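Local atomic coordinates of hexokinase (Schistosoma mansoni, PDB entry 1BDG), a protein that catalyses the ATP-dependent phosphorylation of glucose and other hexoses to hexose 6-phosphates, the first step of glycolysis. Residues Tyr26-Met37 with Tyr376-Arg387; Leu71-Val82 with Ile119-Leu127. All coordinates share one frame; numbering follows the deposited sequence.

Contact 1: residues Tyr26-Met37 with Tyr376-Arg387; sequences YEEICDRMGESM and YLAGAGIACILR. Unlike the reference sequence in segment 26-37: Met33 (reference Thr).
Cys30 and Cys384 both hold SG anti to the backbone N (chi1 163° and 161°), which sends each sulfur across to the opposite helix as a knob into a hole. Cys30 enters among Ala380, Ala383 and Cys384, its SG lying 3.8 Å from Cys384 CB; the position of Arg387 beside this sulfur is doubtful. Cys384 answers among Cys30, Met33, Gly34 and Met37, and its SG rests 3.7 Å from Gly34 CA, where no side chain intervenes. Beside it Met33 bends at its last torsion and lays SD 3.8 Å from Gly381 CA, whereas the extended Met37 ends with CE 3.8 Å from Ile385 CD1. At the other end Tyr376 CB sits over one face of the Tyr26 ring, a CH-pi contact 3.9 Å from the ring centroid, and Leu377 CD2 lies at the ring edge, 3.7 Å from Tyr26 CE1. The two tyrosine rings meet obliquely. The axes of the two segments approach to 8.7 Å and cross at -48°, with Ala380 at the closest backbone approach, opposite Cys30. Helix 409-420 borders the tyrosine end through Met416 and Arg412. This is knobs-into-holes packing between helix 23-41 and the long helix 357-389 of the hexokinase large subdomain.

Contact 2: residues Leu71-Val82 with Ile119-Leu127; sequences LALDLGGTNYRV and IAETLADFL. With SO4 (sulfate ion), chain C.
The beta-hairpin that carries the predicted ATP-binding loop of the hexokinase small subdomain packs here against helix 112-129, with Tyr80 and Val82 from one strand and Leu71, Leu73 and Leu75 from the other all facing the helix. Val82 lies over the Phe126 ring: CG1, placed anti to the backbone N (chi1 168°), sits 4.0 Å from the ring centroid and is offset toward the rim, a CH-pi contact. The same methyl touches Leu123 CD1 at 3.9 Å, while CG2, the other branch, turns to the methyl of Thr122. Leu123 CD1 also meets Leu71 CD1, and Leu71 CD2 and Leu127 CD2 approach tip to tip at 3.9 Å. Nearer the loop, Ile119 divides its two branches: CG2 packs on Leu73 CD1, and CD1 reaches the Tyr80 ring obliquely and lies 4.3 Å from Leu75 CD1. Leu178 and Leu182 of helix 174-183 extend this apolar layer. In the turn joining the strands, Thr78 holds a sulfate ion beside Gly77, whose CA lies 3.1 Å from sulfate O4. Thr78 N donates to sulfate O2 at 2.7 Å in a fairly straight bond (163°), and Thr78 OG1 donates to O1 at 2.7 Å; Thr220 OG1 also bonds the anion. The positive phi of Gly76 (122°) suits a residue without a side chain. Probably a crystallisation component, the ion occupies a place consistent with a phosphate of ATP. The glycine-rich turn between the first two strands of the sheet matches the phosphate 1 motif of the actin-like ATPase fold to which hexokinases belong, and the helix covers one face of the sheet that carries it.

Both contacts are buried, but they lie in different parts of the enzyme and do not touch: their centres lie 34 Å apart, on opposite sides of the chain's centre. Contact 1 joins two helices, one from near the N-terminus and one from the large subdomain, through sulfur atoms, small residues and a tyrosine pair, with charged groups at its margin. Contact 2 sets a helix against a sheet within the small subdomain, and its interface is mostly branched aliphatic side chains with two aromatic rings. Both interfaces are mainly apolar. Contact 2 also carries a polar site, the sulfate-binding turn, at one end.

Contact 1: residues Tyr26-Met37 with Tyr376-Arg387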
loop_
_atom_site.group_PDB
_atom_site.type_symbol
_atom_site.label_atom_id
_atom_site.label_comp_id
_atom_site.label_asym_id
_atom_site.label_seq_id
_atom_site.Cartn_x
_atom_site.Cartn_y
_atom_site.Cartn_z
ATOM N N TYR A 26 5.444 -20.043 -0.492
ATOM C CA TYR A 26 5.928 -18.723 -0.870
ATOM C C TYR A 26 6.856 -18.765 -2.080
ATOM O O TYR A 26 6.751 -17.919 -2.961
ATOM C CB TYR A 26 6.572 -18.038 0.329
ATOM C CG TYR A 26 5.581 -17.809 1.434
ATOM C CD1 TYR A 26 4.384 -17.158 1.176
ATOM C CD2 TYR A 26 5.807 -18.284 2.719
ATOM C CE1 TYR A 26 3.429 -16.993 2.161
ATOM C CE2 TYR A 26 4.854 -18.117 3.720
ATOM C CZ TYR A 26 3.664 -17.472 3.422
ATOM O OH TYR A 26 2.683 -17.330 4.358
ATOM N N GLU A 27 7.742 -19.756 -2.145
ATOM C CA GLU A 27 8.635 -19.886 -3.303
ATOM C C GLU A 27 7.751 -19.839 -4.566
ATOM O O GLU A 27 8.037 -19.117 -5.514
ATOM C CB GLU A 27 9.434 -21.204 -3.245
ATOM C CG GLU A 27 10.376 -21.320 -2.026
ATOM C CD GLU A 27 11.119 -22.673 -1.896
ATOM O OE1 GLU A 27 10.575 -23.728 -2.302
ATOM O OE2 GLU A 27 12.240 -22.691 -1.339
ATOM N N GLU A 28 6.618 -20.529 -4.515
ATOM C CA GLU A 28 5.677 -20.581 -5.620
ATOM C C GLU A 28 4.941 -19.270 -5.886
ATOM O O GLU A 28 4.866 -18.839 -7.033
ATOM C CB GLU A 28 4.648 -21.654 -5.367
ATOM C CG GLU A 28 3.730 -21.870 -6.529
ATOM C CD GLU A 28 3.968 -23.211 -7.132
ATOM O OE1 GLU A 28 4.129 -24.167 -6.317
ATOM O OE2 GLU A 28 4.026 -23.301 -8.395
ATOM N N ILE A 29 4.332 -18.669 -4.863
ATOM C CA ILE A 29 3.634 -17.391 -5.075
ATOM C C ILE A 29 4.632 -16.497 -5.820
ATOM O O ILE A 29 4.369 -16.043 -6.934
ATOM C CB ILE A 29 3.203 -16.717 -3.742
ATOM C CG1 ILE A 29 1.991 -17.430 -3.153
ATOM C CG2 ILE A 29 2.909 -15.243 -3.944
ATOM C CD1 ILE A 29 2.336 -18.540 -2.191
ATOM N N CYS A 30 5.822 -16.360 -5.242
ATOM C CA CYS A 30 6.901 -15.583 -5.837
ATOM C C CYS A 30 7.165 -16.001 -7.278
ATOM O O CYS A 30 7.227 -15.154 -8.165
ATOM C CB CYS A 30 8.167 -15.751 -5.007
ATOM S SG CYS A 30 9.665 -15.261 -5.820
ATOM N N ASP A 31 7.252 -17.305 -7.512
ATOM C CA ASP A 31 7.502 -17.869 -8.841
ATOM C C ASP A 31 6.436 -17.476 -9.846
ATOM O O ASP A 31 6.750 -17.103 -10.968
ATOM C CB ASP A 31 7.545 -19.386 -8.756
ATOM C CG ASP A 31 8.685 -19.970 -9.524
ATOM O OD1 ASP A 31 9.831 -19.572 -9.233
ATOM O OD2 ASP A 31 8.441 -20.825 -10.400
ATOM N N ARG A 32 5.174 -17.625 -9.452
ATOM C CA ARG A 32 4.025 -17.255 -10.282
ATOM C C ARG A 32 4.013 -15.730 -10.477
ATOM O O ARG A 32 3.784 -15.236 -11.580
ATOM C CB ARG A 32 2.711 -17.705 -9.602
ATOM C CG ARG A 32 2.379 -19.171 -9.783
ATOM C CD ARG A 32 1.310 -19.655 -8.826
ATOM N NE ARG A 32 1.054 -21.084 -8.999
ATOM C CZ ARG A 32 -0.003 -21.598 -9.638
ATOM N NH1 ARG A 32 -0.936 -20.800 -10.155
ATOM N NH2 ARG A 32 -0.083 -22.915 -9.848
ATOM N N MET A 33 4.289 -14.994 -9.401
ATOM C CA MET A 33 4.317 -13.541 -9.448
ATOM C C MET A 33 5.308 -13.088 -10.525
ATOM O O MET A 33 4.923 -12.391 -11.467
ATOM C CB MET A 33 4.695 -12.974 -8.076
ATOM C CG MET A 33 4.729 -11.452 -8.014
ATOM S SD MET A 33 5.078 -10.791 -6.347
ATOM C CE MET A 33 3.486 -11.119 -5.583
ATOM N N GLY A 34 6.564 -13.514 -10.401
ATOM C CA GLY A 34 7.574 -13.163 -11.380
ATOM C C GLY A 34 7.112 -13.523 -12.772
ATOM O O GLY A 34 7.344 -12.783 -13.720
ATOM N N GLU A 35 6.430 -14.652 -12.906
ATOM C CA GLU A 35 5.917 -15.068 -14.205
ATOM C C GLU A 35 4.976 -13.975 -14.751
ATOM O O GLU A 35 5.030 -13.662 -15.944
ATOM C CB GLU A 35 5.195 -16.436 -14.104
ATOM C CG GLU A 35 6.097 -17.660 -13.774
ATOM C CD GLU A 35 5.326 -18.890 -13.203
ATOM O OE1 GLU A 35 4.187 -19.184 -13.642
ATOM O OE2 GLU A 35 5.857 -19.573 -12.294
ATOM N N SER A 36 4.152 -13.368 -13.882
ATOM C CA SER A 36 3.198 -12.314 -14.296
ATOM C C SER A 36 3.819 -10.982 -14.649
ATOM O O SER A 36 3.385 -10.341 -15.597
ATOM C CB SER A 36 2.140 -12.063 -13.231
ATOM O OG SER A 36 1.493 -13.265 -12.874
ATOM N N MET A 37 4.799 -10.538 -13.870
ATOM C CA MET A 37 5.455 -9.266 -14.138
ATOM C C MET A 37 6.109 -9.244 -15.523
ATOM O O MET A 37 5.934 -8.269 -16.271
ATOM C CB MET A 37 6.488 -8.951 -13.065
ATOM C CG MET A 37 5.921 -8.680 -11.701
ATOM S SD MET A 37 7.212 -8.282 -10.536
ATOM C CE MET A 37 6.288 -7.771 -9.127
ATOM N N TYR A 376 4.946 -12.411 5.437
ATOM C CA TYR A 376 5.576 -13.363 4.542
ATOM C C TYR A 376 5.187 -13.133 3.088
ATOM O O TYR A 376 6.013 -13.279 2.198
ATOM C CB TYR A 376 5.221 -14.783 4.958
ATOM C CG TYR A 376 5.902 -15.240 6.215
ATOM C CD1 TYR A 376 7.006 -14.558 6.720
ATOM C CD2 TYR A 376 5.464 -16.365 6.894
ATOM C CE1 TYR A 376 7.654 -14.987 7.859
ATOM C CE2 TYR A 376 6.106 -16.801 8.044
ATOM C CZ TYR A 376 7.201 -16.103 8.516
ATOM O OH TYR A 376 7.833 -16.511 9.655
ATOM N N LEU A 377 3.934 -12.768 2.834
ATOM C CA LEU A 377 3.522 -12.527 1.459
ATOM C C LEU A 377 4.289 -11.347 0.840
ATOM O O LEU A 377 4.829 -11.474 -0.264
ATOM C CB LEU A 377 2.003 -12.353 1.352
ATOM C CG LEU A 377 1.139 -13.623 1.397
ATOM C CD1 LEU A 377 -0.335 -13.289 1.352
ATOM C CD2 LEU A 377 1.493 -14.528 0.242
ATOM N N ALA A 378 4.407 -10.238 1.572
ATOM C CA ALA A 378 5.131 -9.056 1.082
ATOM C C ALA A 378 6.591 -9.446 0.891
ATOM O O ALA A 378 7.242 -9.029 -0.086
ATOM C CB ALA A 378 5.020 -7.921 2.076
ATOM N N GLY A 379 7.067 -10.290 1.810
ATOM C CA GLY A 379 8.429 -10.788 1.781
ATOM C C GLY A 379 8.704 -11.590 0.525
ATOM O O GLY A 379 9.773 -11.476 -0.071
ATOM N N ALA A 380 7.742 -12.396 0.098
ATOM C CA ALA A 380 7.931 -13.182 -1.106
ATOM C C ALA A 380 8.054 -12.184 -2.233
ATOM O O ALA A 380 8.983 -12.249 -3.024
ATOM C CB ALA A 380 6.758 -14.104 -1.337
ATOM N N GLY A 381 7.153 -11.207 -2.247
ATOM C CA GLY A 381 7.162 -10.180 -3.276
ATOM C C GLY A 381 8.493 -9.466 -3.441
ATOM O O GLY A 381 8.930 -9.255 -4.573
ATOM N N ILE A 382 9.148 -9.081 -2.345
ATOM C CA ILE A 382 10.429 -8.404 -2.492
ATOM C C ILE A 382 11.432 -9.391 -3.052
ATOM O O ILE A 382 12.248 -9.022 -3.885
ATOM C CB ILE A 382 11.004 -7.837 -1.180
ATOM C CG1 ILE A 382 10.036 -6.862 -0.533
ATOM C CG2 ILE A 382 12.324 -7.084 -1.470
ATOM C CD1 ILE A 382 10.557 -6.357 0.769
ATOM N N ALA A 383 11.371 -10.647 -2.619
ATOM C CA ALA A 383 12.296 -11.647 -3.129
ATOM C C ALA A 383 12.097 -11.798 -4.616
ATOM O O ALA A 383 12.998 -12.195 -5.327
ATOM C CB ALA A 383 12.075 -12.950 -2.457
ATOM N N CYS A 384 10.897 -11.505 -5.085
ATOM C CA CYS A 384 10.606 -11.589 -6.503
ATOM C C CYS A 384 11.188 -10.399 -7.243
ATOM O O CYS A 384 11.642 -10.532 -8.380
ATOM C CB CYS A 384 9.112 -11.630 -6.753
ATOM S SG CYS A 384 8.761 -11.175 -8.450
ATOM N N ILE A 385 11.133 -9.229 -6.611
ATOM C CA ILE A 385 11.665 -7.995 -7.188
ATOM C C ILE A 385 13.178 -8.126 -7.295
ATOM O O ILE A 385 13.768 -7.858 -8.339
ATOM C CB ILE A 385 11.294 -6.776 -6.316
ATOM C CG1 ILE A 385 9.820 -6.412 -6.511
ATOM C CG2 ILE A 385 12.176 -5.608 -6.628
ATOM C CD1 ILE A 385 9.444 -6.102 -7.939
ATOM N N LEU A 386 13.799 -8.576 -6.215
ATOM C CA LEU A 386 15.245 -8.777 -6.169
ATOM C C LEU A 386 15.684 -9.775 -7.245
ATOM O O LEU A 386 16.820 -9.726 -7.718
ATOM C CB LEU A 386 15.674 -9.290 -4.784
ATOM C CG LEU A 386 15.392 -8.378 -3.598
ATOM C CD1 LEU A 386 16.131 -8.904 -2.401
ATOM C CD2 LEU A 386 15.833 -6.971 -3.897
ATOM N N ARG A 387 14.796 -10.702 -7.588
ATOM C CA ARG A 387 15.085 -11.692 -8.616
ATOM C C ARG A 387 14.955 -11.097 -10.011
ATOM O O ARG A 387 15.442 -11.662 -10.978
ATOM C CB ARG A 387 14.160 -12.894 -8.483
ATOM C CG ARG A 387 14.470 -13.743 -7.282
ATOM C CD ARG A 387 14.039 -15.178 -7.480
ATOM N NE ARG A 387 13.975 -15.884 -6.203
ATOM C CZ ARG A 387 12.954 -16.647 -5.819
ATOM N NH1 ARG A 387 11.898 -16.824 -6.611
ATOM N NH2 ARG A 387 12.999 -17.249 -4.640
#

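Contact 2: residues Leu71-Val82 with Ile119-Leu127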
loop_
_atom_site.group_PDB
_atom_site.type_symbol
_atom_site.label_atom_id
_atom_site.label_comp_id
_atom_site.label_asym_id
_atom_site.label_seq_id
_atom_site.Cartn_x
_atom_site.Cartn_y
_atom_site.Cartn_z
ATOM N N LEU A 71 5.331 22.438 -4.427
ATOM C CA LEU A 71 4.239 21.977 -3.580
ATOM C C LEU A 71 4.157 20.488 -3.850
ATOM O O LEU A 71 4.675 20.017 -4.862
ATOM C CB LEU A 71 2.911 22.633 -3.978
ATOM C CG LEU A 71 2.757 24.152 -3.819
ATOM C CD1 LEU A 71 1.372 24.531 -4.256
ATOM C CD2 LEU A 71 3.000 24.599 -2.396
ATOM N N ALA A 72 3.508 19.743 -2.969
ATOM C CA ALA A 72 3.383 18.307 -3.160
ATOM C C ALA A 72 2.181 17.830 -2.386
ATOM O O ALA A 72 2.030 18.177 -1.215
ATOM C CB ALA A 72 4.631 17.608 -2.667
ATOM N N LEU A 73 1.294 17.098 -3.051
ATOM C CA LEU A 73 0.102 16.563 -2.398
ATOM C C LEU A 73 0.301 15.064 -2.230
ATOM O O LEU A 73 1.161 14.477 -2.893
ATOM C CB LEU A 73 -1.142 16.814 -3.257
ATOM C CG LEU A 73 -1.667 18.245 -3.447
ATOM C CD1 LEU A 73 -2.850 18.242 -4.396
ATOM C CD2 LEU A 73 -2.099 18.823 -2.107
ATOM N N ASP A 74 -0.486 14.442 -1.358
ATOM C CA ASP A 74 -0.404 12.991 -1.143
ATOM C C ASP A 74 -1.848 12.516 -1.093
ATOM O O ASP A 74 -2.617 13.062 -0.314
ATOM C CB ASP A 74 0.293 12.677 0.196
ATOM C CG ASP A 74 0.983 11.316 0.198
ATOM O OD1 ASP A 74 0.599 10.435 -0.609
ATOM O OD2 ASP A 74 1.926 11.121 0.998
ATOM N N LEU A 75 -2.238 11.585 -1.967
ATOM C CA LEU A 75 -3.622 11.080 -1.967
ATOM C C LEU A 75 -3.746 9.552 -2.160
ATOM O O LEU A 75 -3.155 8.977 -3.078
ATOM C CB LEU A 75 -4.490 11.816 -3.013
ATOM C CG LEU A 75 -6.006 11.507 -3.011
ATOM C CD1 LEU A 75 -6.628 11.952 -1.692
ATOM C CD2 LEU A 75 -6.723 12.180 -4.163
ATOM N N GLY A 76 -4.520 8.908 -1.289
ATOM C CA GLY A 76 -4.716 7.475 -1.394
ATOM C C GLY A 76 -4.301 6.715 -0.150
ATOM O O GLY A 76 -4.975 5.751 0.243
ATOM N N GLY A 77 -3.203 7.165 0.475
ATOM C CA GLY A 77 -2.667 6.535 1.677
ATOM C C GLY A 77 -3.535 6.697 2.906
ATOM O O GLY A 77 -4.707 7.061 2.785
ATOM N N THR A 78 -2.955 6.453 4.083
ATOM C CA THR A 78 -3.658 6.558 5.367
ATOM C C THR A 78 -4.198 7.972 5.602
ATOM O O THR A 78 -5.284 8.133 6.163
ATOM C CB THR A 78 -2.758 6.146 6.584
ATOM O OG1 THR A 78 -2.286 4.787 6.443
ATOM C CG2 THR A 78 -3.565 6.271 7.877
ATOM N N ASN A 79 -3.443 8.996 5.206
ATOM C CA ASN A 79 -3.905 10.375 5.376
ATOM C C ASN A 79 -3.372 11.407 4.367
ATOM O O ASN A 79 -2.196 11.389 3.952
ATOM C CB ASN A 79 -3.766 10.859 6.828
ATOM C CG ASN A 79 -2.403 10.586 7.418
ATOM O OD1 ASN A 79 -2.288 10.205 8.577
ATOM N ND2 ASN A 79 -1.358 10.848 6.653
ATOM N N TYR A 80 -4.291 12.274 3.955
ATOM C CA TYR A 80 -4.055 13.325 2.984
ATOM C C TYR A 80 -3.049 14.393 3.417
ATOM O O TYR A 80 -3.373 15.279 4.216
ATOM C CB TYR A 80 -5.410 13.961 2.642
ATOM C CG TYR A 80 -5.345 15.125 1.704
ATOM C CD1 TYR A 80 -4.877 14.978 0.420
ATOM C CD2 TYR A 80 -5.706 16.393 2.129
ATOM C CE1 TYR A 80 -4.752 16.067 -0.420
ATOM C CE2 TYR A 80 -5.593 17.490 1.300
ATOM C CZ TYR A 80 -5.112 17.322 0.025
ATOM O OH TYR A 80 -4.980 18.419 -0.806
ATOM N N ARG A 81 -1.833 14.321 2.886
ATOM C CA ARG A 81 -0.816 15.315 3.222
ATOM C C ARG A 81 -0.632 16.384 2.157
ATOM O O ARG A 81 -0.561 16.090 0.959
ATOM C CB ARG A 81 0.546 14.687 3.518
ATOM C CG ARG A 81 0.710 14.126 4.925
ATOM C CD ARG A 81 2.179 14.203 5.372
ATOM N NE ARG A 81 3.105 13.740 4.335
ATOM C CZ ARG A 81 4.432 13.685 4.469
ATOM N NH1 ARG A 81 5.002 14.076 5.603
ATOM N NH2 ARG A 81 5.189 13.188 3.481
ATOM N N VAL A 82 -0.550 17.626 2.617
ATOM C CA VAL A 82 -0.347 18.779 1.766
ATOM C C VAL A 82 0.988 19.342 2.200
ATOM O O VAL A 82 1.116 19.826 3.312
ATOM C CB VAL A 82 -1.440 19.814 1.973
ATOM C CG1 VAL A 82 -1.038 21.122 1.309
ATOM C CG2 VAL A 82 -2.751 19.300 1.361
ATOM N N ILE A 119 -9.742 18.892 -2.717
ATOM C CA ILE A 119 -8.273 18.944 -2.753
ATOM C C ILE A 119 -7.797 20.392 -2.862
ATOM O O ILE A 119 -7.029 20.864 -2.009
ATOM C CB ILE A 119 -7.688 18.099 -3.936
ATOM C CG1 ILE A 119 -7.981 16.614 -3.724
ATOM C CG2 ILE A 119 -6.201 18.323 -4.069
ATOM C CD1 ILE A 119 -7.366 16.073 -2.504
ATOM N N ALA A 120 -8.275 21.099 -3.885
ATOM C CA ALA A 120 -7.893 22.496 -4.071
ATOM C C ALA A 120 -8.344 23.366 -2.872
ATOM O O ALA A 120 -7.528 24.109 -2.317
ATOM C CB ALA A 120 -8.461 23.029 -5.368
ATOM N N GLU A 121 -9.614 23.244 -2.459
ATOM C CA GLU A 121 -10.177 23.999 -1.327
ATOM C C GLU A 121 -9.136 23.990 -0.198
ATOM O O GLU A 121 -8.696 25.038 0.269
ATOM C CB GLU A 121 -11.473 23.311 -0.845
ATOM C CG GLU A 121 -12.421 24.133 0.077
ATOM C CD GLU A 121 -12.064 24.111 1.587
ATOM O OE1 GLU A 121 -11.245 24.973 2.007
ATOM O OE2 GLU A 121 -12.638 23.270 2.350
ATOM N N THR A 122 -8.691 22.780 0.141
ATOM C CA THR A 122 -7.699 22.514 1.181
ATOM C C THR A 122 -6.326 23.161 0.953
ATOM O O THR A 122 -5.863 23.950 1.784
ATOM C CB THR A 122 -7.547 21.001 1.359
ATOM O OG1 THR A 122 -8.396 20.551 2.427
ATOM C CG2 THR A 122 -6.114 20.625 1.632
ATOM N N LEU A 123 -5.657 22.807 -0.145
ATOM C CA LEU A 123 -4.342 23.380 -0.474
ATOM C C LEU A 123 -4.335 24.909 -0.347
ATOM O O LEU A 123 -3.358 25.492 0.138
ATOM C CB LEU A 123 -3.944 22.994 -1.905
ATOM C CG LEU A 123 -2.777 23.726 -2.571
ATOM C CD1 LEU A 123 -1.480 23.426 -1.834
ATOM C CD2 LEU A 123 -2.677 23.309 -4.029
ATOM N N ALA A 124 -5.432 25.540 -0.763
ATOM C CA ALA A 124 -5.548 26.995 -0.707
ATOM C C ALA A 124 -5.360 27.496 0.720
ATOM O O ALA A 124 -4.585 28.441 0.964
ATOM C CB ALA A 124 -6.893 27.445 -1.245
ATOM N N ASP A 125 -6.048 26.838 1.656
ATOM C CA ASP A 125 -5.968 27.190 3.078
ATOM C C ASP A 125 -4.492 27.246 3.480
ATOM O O ASP A 125 -4.001 28.264 3.945
ATOM C CB ASP A 125 -6.720 26.145 3.907
ATOM C CG ASP A 125 -6.874 26.542 5.361
ATOM O OD1 ASP A 125 -7.720 27.423 5.663
ATOM O OD2 ASP A 125 -6.146 25.963 6.201
ATOM N N PHE A 126 -3.777 26.172 3.183
ATOM C CA PHE A 126 -2.349 26.027 3.466
ATOM C C PHE A 126 -1.580 27.219 2.901
ATOM O O PHE A 126 -0.812 27.870 3.614
ATOM C CB PHE A 126 -1.865 24.716 2.830
ATOM C CG PHE A 126 -0.434 24.380 3.097
ATOM C CD1 PHE A 126 -0.046 23.879 4.322
ATOM C CD2 PHE A 126 0.525 24.523 2.097
ATOM C CE1 PHE A 126 1.281 23.521 4.554
ATOM C CE2 PHE A 126 1.845 24.173 2.315
ATOM C CZ PHE A 126 2.228 23.667 3.550
ATOM N N LEU A 127 -1.826 27.540 1.635
ATOM C CA LEU A 127 -1.140 28.652 0.990
ATOM C C LEU A 127 -1.442 29.981 1.672
ATOM O O LEU A 127 -0.538 30.806 1.854
ATOM C CB LEU A 127 -1.494 28.704 -0.494
ATOM C CG LEU A 127 -1.050 27.436 -1.233
ATOM C CD1 LEU A 127 -1.492 27.480 -2.686
ATOM C CD2 LEU A 127 0.459 27.306 -1.138
HETATM S S SO4 C . -0.314 4.692 3.887
HETATM O O1 SO4 C . 0.081 4.243 5.209
HETATM O O2 SO4 C . -0.246 6.129 3.802
HETATM O O3 SO4 C . 0.566 4.124 2.892
HETATM O O4 SO4 C . -1.659 4.268 3.617
#